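Local coordinates for protein putative dehydrogenase (Amycolatopsis orientalis, PDB 5A9T) that catalyses the NADPH-dependent reduction of imines to amines, as an imine reductase with a Rossmann-type cofactor domain, at residues G14-A19 against G119-P124; L69-A74 against N93-T98. One frame throughout, in Å; residues are numbered along the deposited sequence.

Contact 1 of 2, residues G14-A19 against G119-P124; sequences GPMGSA and GAIMVP
Met16, in the first turn of the helix that follows the glycine-rich dinucleotide loop of the Rossmann-type domain, meets Ile121 at the end of strand 115-121. Their side chains reach toward each other tip to tip. Met16 sends CG out anti to its backbone N (chi1 -172°) and then bends at chi2 and chi3, which brings CG, SD and CE all against the isoleucine's methyl groups. CG of Met16 lies 3.6 Å from Ile121 CD1, with SD close to the same methyl. Met16 CE is 3.7 Å from Ile121 CG2. Both branches of the isoleucine are therefore used. The thioether end passes on to the loop beyond the strand, where Met16 CE rests 3.6 Å from Val123 O, a van der Waals contact. Cys68, Pro125 and Val128 also touch Met16, while Phe135 of strand 134-139 backs Ile121. Gly14 is the N-cap of the helix; in such loops the missing side chains let the dinucleotide come close to the helix start. Gly14, Met16 and Gly17 bind NADP(+), though this chain holds none. The side chain of Pro124 is about 7 Å from a bound (1R)-1-methyl-1,2,3,4-tetrahydroisoquinoline. Methionine suits this place because its unbranched chain can bend to follow two methyls and a carbonyl. Dispersion alone joins the pair, an apolar packing without directional preference beside the cofactor-binding residues.

Contact 2 of 2, residues L69-A74 against N93-T98; sequences LADYDA and NLNSGT
Asn95 reaches across from the loop after strand 90-93 and spends both hydrogens of its amide nitrogen on the loop after strand 64-67. Its ND2 donates to Leu69 O at 2.7 Å, with an N-H...O angle of 154°. The second bond, from Asn95 ND2 to Asp71 OD1, is 3.0 Å long and straighter, at 167°. Both acceptors lie close to the amide plane, and each is approached nearly along its own C-O bond. The two bonds together fix the rotation of the amide and show which end is nitrogen. CG of Asn95 stands anti to the backbone N, which carries the amide over to Leu69. Asp71 meets it at about a right angle, its carboxylate turned 48° from the amide plane; its negative charge probably strengthens the bond. Asn93 braces the Asn95 backbone: its OD1 accepts from Asn95 N at 3.0 Å in an Asx turn, the donor standing above the carbonyl plane. That same oxygen accepts a hydrogen bond from a water that in turn accepts one from Leu69 N, so water bridges the loops where side chains do not meet.

The tight part is thus a small polar clasp around one nitrogen, to which Leu69 contributes its carbonyl. Beyond it the contact opens out: Asp71 and Ala70 are exposed. The type I turn from Ala70 to Asp73, closed by Asp73 N to Ala70 O, places Asp71 beside Asn95, while its later part, Tyr72 and Asp73, takes no part in the contact. Ala70 and Asn95 both bind NADP(+), although this chain holds none. Paired loops at the C-terminal ends of adjacent parallel strands, facing the dinucleotide, are characteristic of the Rossmann fold.

Overall arrangement
Both contacts lie at the surface of the same Rossmann-type domain, and both contain NADP(+)-binding residues; neither is a buried core contact. Contact 2 is nested within the chain between the segments of contact 1, and their centres are 11 Å apart. The neighbouring strands 90-93 and 115-121 join them, with a probable hydrogen bond from Gly119 N to Asn93 O, and Leu94 packs on Gly119 and Ile121. Their chemistry differs with position. Contact 1 sets a helix start against a strand end through apolar atoms, whereas contact 2 ties two irregular loops by directional hydrogen bonds and a water, as suits backbone lacking regular pairing.

Contact 1 of 2, residues G14-A19 against G119-P124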
ATOM      1  N   GLY A  14       5.459 -28.497  12.955  1.00 19.70           N
ATOM      2  CA  GLY A  14       5.971 -27.160  13.296  1.00 22.45           C
ATOM      3  C   GLY A  14       4.846 -26.272  13.775  1.00 20.08           C
ATOM      4  O   GLY A  14       3.661 -26.657  13.925  1.00 20.40           O
ATOM      5  N   PRO A  15       5.116 -24.997  14.012  1.00 21.76           N
ATOM      6  CA  PRO A  15       4.052 -24.110  14.556  1.00 22.12           C
ATOM      7  C   PRO A  15       2.817 -24.004  13.609  1.00 17.31           C
ATOM      8  O   PRO A  15       1.694 -24.016  14.081  1.00 20.21           O
ATOM      9  CB  PRO A  15       4.821 -22.749  14.542  1.00 26.52           C
ATOM     10  CG  PRO A  15       6.218 -23.118  14.796  1.00 28.71           C
ATOM     11  CD  PRO A  15       6.466 -24.406  14.000  1.00 24.50           C
ATOM     12  N   MET A  16       3.090 -23.941  12.305  1.00 18.68           N
ATOM     13  CA  MET A  16       2.009 -23.892  11.334  1.00 18.19           C
ATOM     14  C   MET A  16       1.254 -25.206  11.309  1.00 17.52           C
ATOM     15  O   MET A  16       0.027 -25.253  11.404  1.00 18.15           O
ATOM     16  CB  MET A  16       2.461 -23.479   9.956  1.00 17.83           C
ATOM     17  CG  MET A  16       1.223 -23.260   9.068  1.00 17.21           C
ATOM     18  SD  MET A  16       0.048 -21.993   9.572  1.00 19.39           S
ATOM     19  CE  MET A  16       0.866 -20.586   9.008  1.00 22.31           C
ATOM     20  N   GLY A  17       1.934 -26.358  11.143  1.00 18.77           N
ATOM     21  CA  GLY A  17       1.224 -27.622  11.140  1.00 18.09           C
ATOM     22  C   GLY A  17       0.434 -27.952  12.358  1.00 17.55           C
ATOM     23  O   GLY A  17      -0.641 -28.491  12.279  1.00 17.22           O
ATOM     24  N   SER A  18       1.016 -27.574  13.495  1.00 19.19           N
ATOM     25  CA  SER A  18       0.288 -27.725  14.692  1.00 19.54           C
ATOM     26  C   SER A  18      -0.997 -26.907  14.752  1.00 17.65           C
ATOM     27  O   SER A  18      -2.068 -27.350  15.204  1.00 18.81           O
ATOM     28  CB  SER A  18       1.168 -27.318  15.873  1.00 20.13           C
ATOM     29  OG  SER A  18       2.270 -28.192  15.998  1.00 22.86           O
ATOM     30  N   ALA A  19      -0.944 -25.630  14.250  1.00 18.55           N
ATOM     31  CA  ALA A  19      -2.148 -24.809  14.159  1.00 16.89           C
ATOM     32  C   ALA A  19      -3.246 -25.398  13.217  1.00 16.29           C
ATOM     33  O   ALA A  19      -4.392 -25.365  13.491  1.00 17.18           O
ATOM     34  CB  ALA A  19      -1.804 -23.390  13.748  1.00 17.05           C
ATOM     35  N   GLY A 119      -1.276 -25.102  -1.601  1.00 15.84           N
ATOM     36  CA  GLY A 119      -1.895 -23.953  -0.989  1.00 15.68           C
ATOM     37  C   GLY A 119      -0.897 -23.068  -0.298  1.00 15.97           C
ATOM     38  O   GLY A 119       0.138 -23.527   0.214  1.00 17.77           O
ATOM     39  N   ALA A 120      -1.276 -21.802  -0.210  1.00 14.18           N
ATOM     40  CA  ALA A 120      -0.466 -20.796   0.455  1.00 13.14           C
ATOM     41  C   ALA A 120      -1.273 -20.171   1.588  1.00 14.80           C
ATOM     42  O   ALA A 120      -2.386 -19.638   1.377  1.00 15.00           O
ATOM     43  CB  ALA A 120      -0.032 -19.707  -0.551  1.00 15.80           C
ATOM     44  N   ILE A 121      -0.746 -20.239   2.787  1.00 14.83           N
ATOM     45  CA  ILE A 121      -1.425 -19.738   3.979  1.00 15.07           C
ATOM     46  C   ILE A 121      -1.095 -18.260   4.165  1.00 15.38           C
ATOM     47  O   ILE A 121       0.062 -17.906   4.240  1.00 17.35           O
ATOM     48  CB  ILE A 121      -0.955 -20.530   5.174  1.00 15.14           C
ATOM     49  CG1 ILE A 121      -1.252 -22.032   4.960  1.00 18.34           C
ATOM     50  CG2 ILE A 121      -1.653 -19.996   6.398  1.00 17.84           C
ATOM     51  CD1 ILE A 121      -0.587 -22.928   6.000  1.00 17.71           C
ATOM     52  N   MET A 122      -2.122 -17.422   4.180  1.00 15.77           N
ATOM     53  CA  MET A 122      -1.909 -15.954   4.144  1.00 17.11           C
ATOM     54  C   MET A 122      -1.968 -15.308   5.475  1.00 19.89           C
ATOM     55  O   MET A 122      -2.016 -14.087   5.490  1.00 21.34           O
ATOM     56  CB  MET A 122      -2.864 -15.351   3.166  1.00 17.16           C
ATOM     57  CG  MET A 122      -2.754 -15.901   1.761  1.00 18.15           C
ATOM     58  SD  MET A 122      -1.117 -15.864   1.024  1.00 19.37           S
ATOM     59  CE  MET A 122      -0.801 -14.080   0.938  1.00 20.65           C
ATOM     60  N   VAL A 123      -1.899 -16.044   6.534  1.00 17.86           N
ATOM     61  CA  VAL A 123      -2.003 -15.505   7.904  1.00 20.05           C
ATOM     62  C   VAL A 123      -1.059 -16.248   8.775  1.00 19.83           C
ATOM     63  O   VAL A 123      -0.542 -17.334   8.461  1.00 19.00           O
ATOM     64  CB  VAL A 123      -3.471 -15.555   8.465  1.00 20.94           C
ATOM     65  CG1 VAL A 123      -4.340 -14.730   7.604  1.00 22.83           C
ATOM     66  CG2 VAL A 123      -3.902 -17.046   8.551  1.00 22.21           C
ATOM     67  N   PRO A 124      -0.728 -15.729   9.939  1.00 19.83           N
ATOM     68  CA  PRO A 124       0.104 -16.498  10.844  1.00 19.77           C
ATOM     69  C   PRO A 124      -0.642 -17.642  11.520  1.00 17.31           C
ATOM     70  O   PRO A 124      -1.904 -17.675  11.542  1.00 19.28           O
ATOM     71  CB  PRO A 124       0.610 -15.430  11.916  1.00 23.18           C
ATOM     72  CG  PRO A 124      -0.061 -14.181  11.463  1.00 25.02           C
ATOM     73  CD  PRO A 124      -0.986 -14.337  10.357  1.00 21.11           C
TER

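Contact 2 of 2, residues L69-A74 against N93-T98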
ATOM      1  N   LEU A  69       5.475 -29.439   5.843  1.00 19.23           N
ATOM      2  CA  LEU A  69       6.828 -29.919   6.284  1.00 19.84           C
ATOM      3  C   LEU A  69       7.698 -28.721   6.519  1.00 20.88           C
ATOM      4  O   LEU A  69       7.437 -27.644   6.052  1.00 22.99           O
ATOM      5  CB  LEU A  69       7.429 -30.823   5.238  1.00 18.76           C
ATOM      6  CG  LEU A  69       6.658 -32.122   4.925  1.00 19.88           C
ATOM      7  CD1 LEU A  69       7.296 -32.716   3.682  1.00 21.85           C
ATOM      8  CD2 LEU A  69       6.611 -33.115   5.998  1.00 22.60           C
ATOM      9  N   ALA A  70       8.835 -28.952   7.220  1.00 24.65           N
ATOM     10  CA  ALA A  70       9.866 -27.937   7.296  1.00 27.60           C
ATOM     11  C   ALA A  70      10.377 -27.510   5.920  1.00 24.46           C
ATOM     12  O   ALA A  70      10.399 -28.340   4.961  1.00 22.58           O
ATOM     13  CB  ALA A  70      11.038 -28.523   8.194  1.00 26.24           C
ATOM     14  N   ASP A  71      10.848 -26.270   5.729  1.00 24.85           N
ATOM     15  CA  ASP A  71      11.376 -25.829   4.392  1.00 27.02           C
ATOM     16  C   ASP A  71      12.468 -26.730   3.792  1.00 27.84           C
ATOM     17  O   ASP A  71      12.556 -26.999   2.615  1.00 28.14           O
ATOM     18  CB  ASP A  71      11.947 -24.369   4.376  1.00 32.51           C
ATOM     19  CG  ASP A  71      10.944 -23.316   4.859  1.00 41.64           C
ATOM     20  OD1 ASP A  71       9.704 -23.598   4.888  1.00 43.12           O
ATOM     21  OD2 ASP A  71      11.377 -22.182   5.181  1.00 39.44           O
ATOM     22  N   TYR A  72      13.331 -27.228   4.670  1.00 30.10           N
ATOM     23  CA  TYR A  72      14.505 -27.944   4.121  1.00 27.10           C
ATOM     24  C   TYR A  72      14.157 -29.384   3.800  1.00 29.70           C
ATOM     25  O   TYR A  72      14.988 -30.125   3.263  1.00 30.81           O
ATOM     26  CB  TYR A  72      15.689 -27.927   5.137  1.00 27.99           C
ATOM     27  CG  TYR A  72      15.385 -28.606   6.428  1.00 26.80           C
ATOM     28  CD1 TYR A  72      14.797 -27.900   7.468  1.00 29.55           C
ATOM     29  CD2 TYR A  72      15.649 -29.991   6.637  1.00 29.73           C
ATOM     30  CE1 TYR A  72      14.496 -28.519   8.647  1.00 29.84           C
ATOM     31  CE2 TYR A  72      15.338 -30.612   7.852  1.00 33.83           C
ATOM     32  CZ  TYR A  72      14.734 -29.842   8.839  1.00 33.39           C
ATOM     33  OH  TYR A  72      14.435 -30.375  10.041  1.00 39.99           O
ATOM     34  N   ASP A  73      12.928 -29.828   4.152  1.00 24.94           N
ATOM     35  CA  ASP A  73      12.505 -31.212   3.943  1.00 24.33           C
ATOM     36  C   ASP A  73      11.815 -31.113   2.571  1.00 28.26           C
ATOM     37  O   ASP A  73      11.716 -30.001   1.916  1.00 31.13           O
ATOM     38  CB  ASP A  73      11.515 -31.584   5.029  1.00 23.30           C
ATOM     39  CG  ASP A  73      11.309 -33.113   5.225  1.00 22.90           C
ATOM     40  OD1 ASP A  73      11.845 -34.039   4.442  1.00 23.20           O
ATOM     41  OD2 ASP A  73      10.601 -33.544   6.161  1.00 23.51           O
ATOM     42  N   ALA A  74      11.399 -32.272   2.126  1.00 24.78           N
ATOM     43  CA  ALA A  74      10.867 -32.459   0.767  1.00 22.23           C
ATOM     44  C   ALA A  74       9.787 -33.530   0.860  1.00 23.34           C
ATOM     45  O   ALA A  74       9.962 -34.604   1.430  1.00 24.12           O
ATOM     46  CB  ALA A  74      11.810 -32.995  -0.205  1.00 24.17           C
ATOM     47  N   ASN A  93      -0.738 -29.670  -0.100  1.00 13.90           N
ATOM     48  CA  ASN A  93       0.549 -29.226   0.309  1.00 14.72           C
ATOM     49  C   ASN A  93       0.547 -27.747   0.612  1.00 15.12           C
ATOM     50  O   ASN A  93       0.402 -26.969  -0.316  1.00 15.58           O
ATOM     51  CB  ASN A  93       1.536 -29.502  -0.804  1.00 16.63           C
ATOM     52  CG  ASN A  93       2.987 -29.261  -0.367  1.00 19.14           C
ATOM     53  OD1 ASN A  93       3.276 -28.811   0.733  1.00 20.14           O
ATOM     54  ND2 ASN A  93       3.962 -29.577  -1.308  1.00 21.15           N
ATOM     55  N   LEU A  94       0.816 -27.435   1.876  1.00 15.34           N
ATOM     56  CA  LEU A  94       0.751 -26.017   2.345  1.00 16.34           C
ATOM     57  C   LEU A  94       2.125 -25.456   2.539  1.00 18.38           C
ATOM     58  O   LEU A  94       2.239 -24.332   3.099  1.00 19.36           O
ATOM     59  CB  LEU A  94      -0.133 -25.917   3.522  1.00 15.61           C
ATOM     60  CG  LEU A  94      -1.564 -26.330   3.328  1.00 17.95           C
ATOM     61  CD1 LEU A  94      -2.391 -26.251   4.594  1.00 18.83           C
ATOM     62  CD2 LEU A  94      -2.270 -25.525   2.225  1.00 19.44           C
ATOM     63  N   ASN A  95       3.171 -26.054   2.016  1.00 18.28           N
ATOM     64  CA  ASN A  95       4.525 -25.418   2.193  1.00 20.15           C
ATOM     65  C   ASN A  95       5.455 -25.622   1.066  1.00 24.65           C
ATOM     66  O   ASN A  95       6.657 -25.979   1.295  1.00 26.09           O
ATOM     67  CB  ASN A  95       5.129 -25.723   3.559  1.00 20.81           C
ATOM     68  CG  ASN A  95       6.350 -24.835   3.933  1.00 24.07           C
ATOM     69  OD1 ASN A  95       6.399 -23.709   3.546  1.00 27.46           O
ATOM     70  ND2 ASN A  95       7.360 -25.416   4.610  1.00 26.36           N
ATOM     71  N   SER A  96       4.990 -25.429  -0.163  1.00 24.00           N
ATOM     72  CA  SER A  96       5.940 -25.479  -1.262  1.00 24.38           C
ATOM     73  C   SER A  96       6.825 -24.197  -1.211  1.00 26.12           C
ATOM     74  O   SER A  96       6.399 -23.082  -0.920  1.00 31.69           O
ATOM     75  CB  SER A  96       5.354 -25.554  -2.621  1.00 25.54           C
ATOM     76  OG  SER A  96       4.689 -26.749  -2.910  1.00 27.28           O
ATOM     77  N   GLY A  97       8.037 -24.382  -1.582  1.00 27.13           N
ATOM     78  CA  GLY A  97       8.983 -23.180  -1.538  1.00 28.42           C
ATOM     79  C   GLY A  97       8.792 -22.254  -2.722  1.00 33.49           C
ATOM     80  O   GLY A  97       8.816 -20.942  -2.556  1.00 32.52           O
ATOM     81  N   THR A  98       8.628 -22.832  -3.906  1.00 27.46           N
ATOM     82  CA  THR A  98       8.543 -22.126  -5.157  1.00 25.45           C
ATOM     83  C   THR A  98       7.544 -22.620  -6.145  1.00 25.29           C
ATOM     84  O   THR A  98       7.077 -23.775  -6.016  1.00 24.94           O
ATOM     85  CB  THR A  98       9.895 -22.189  -5.933  1.00 34.32           C
ATOM     86  OG1 THR A  98      10.124 -23.549  -6.336  1.00 30.14           O
ATOM     87  CG2 THR A  98      11.083 -21.724  -5.067  1.00 32.20           C
TER
HETATM   88  O   HOH W   1       5.077 -29.215   2.965  1.00 21.68           O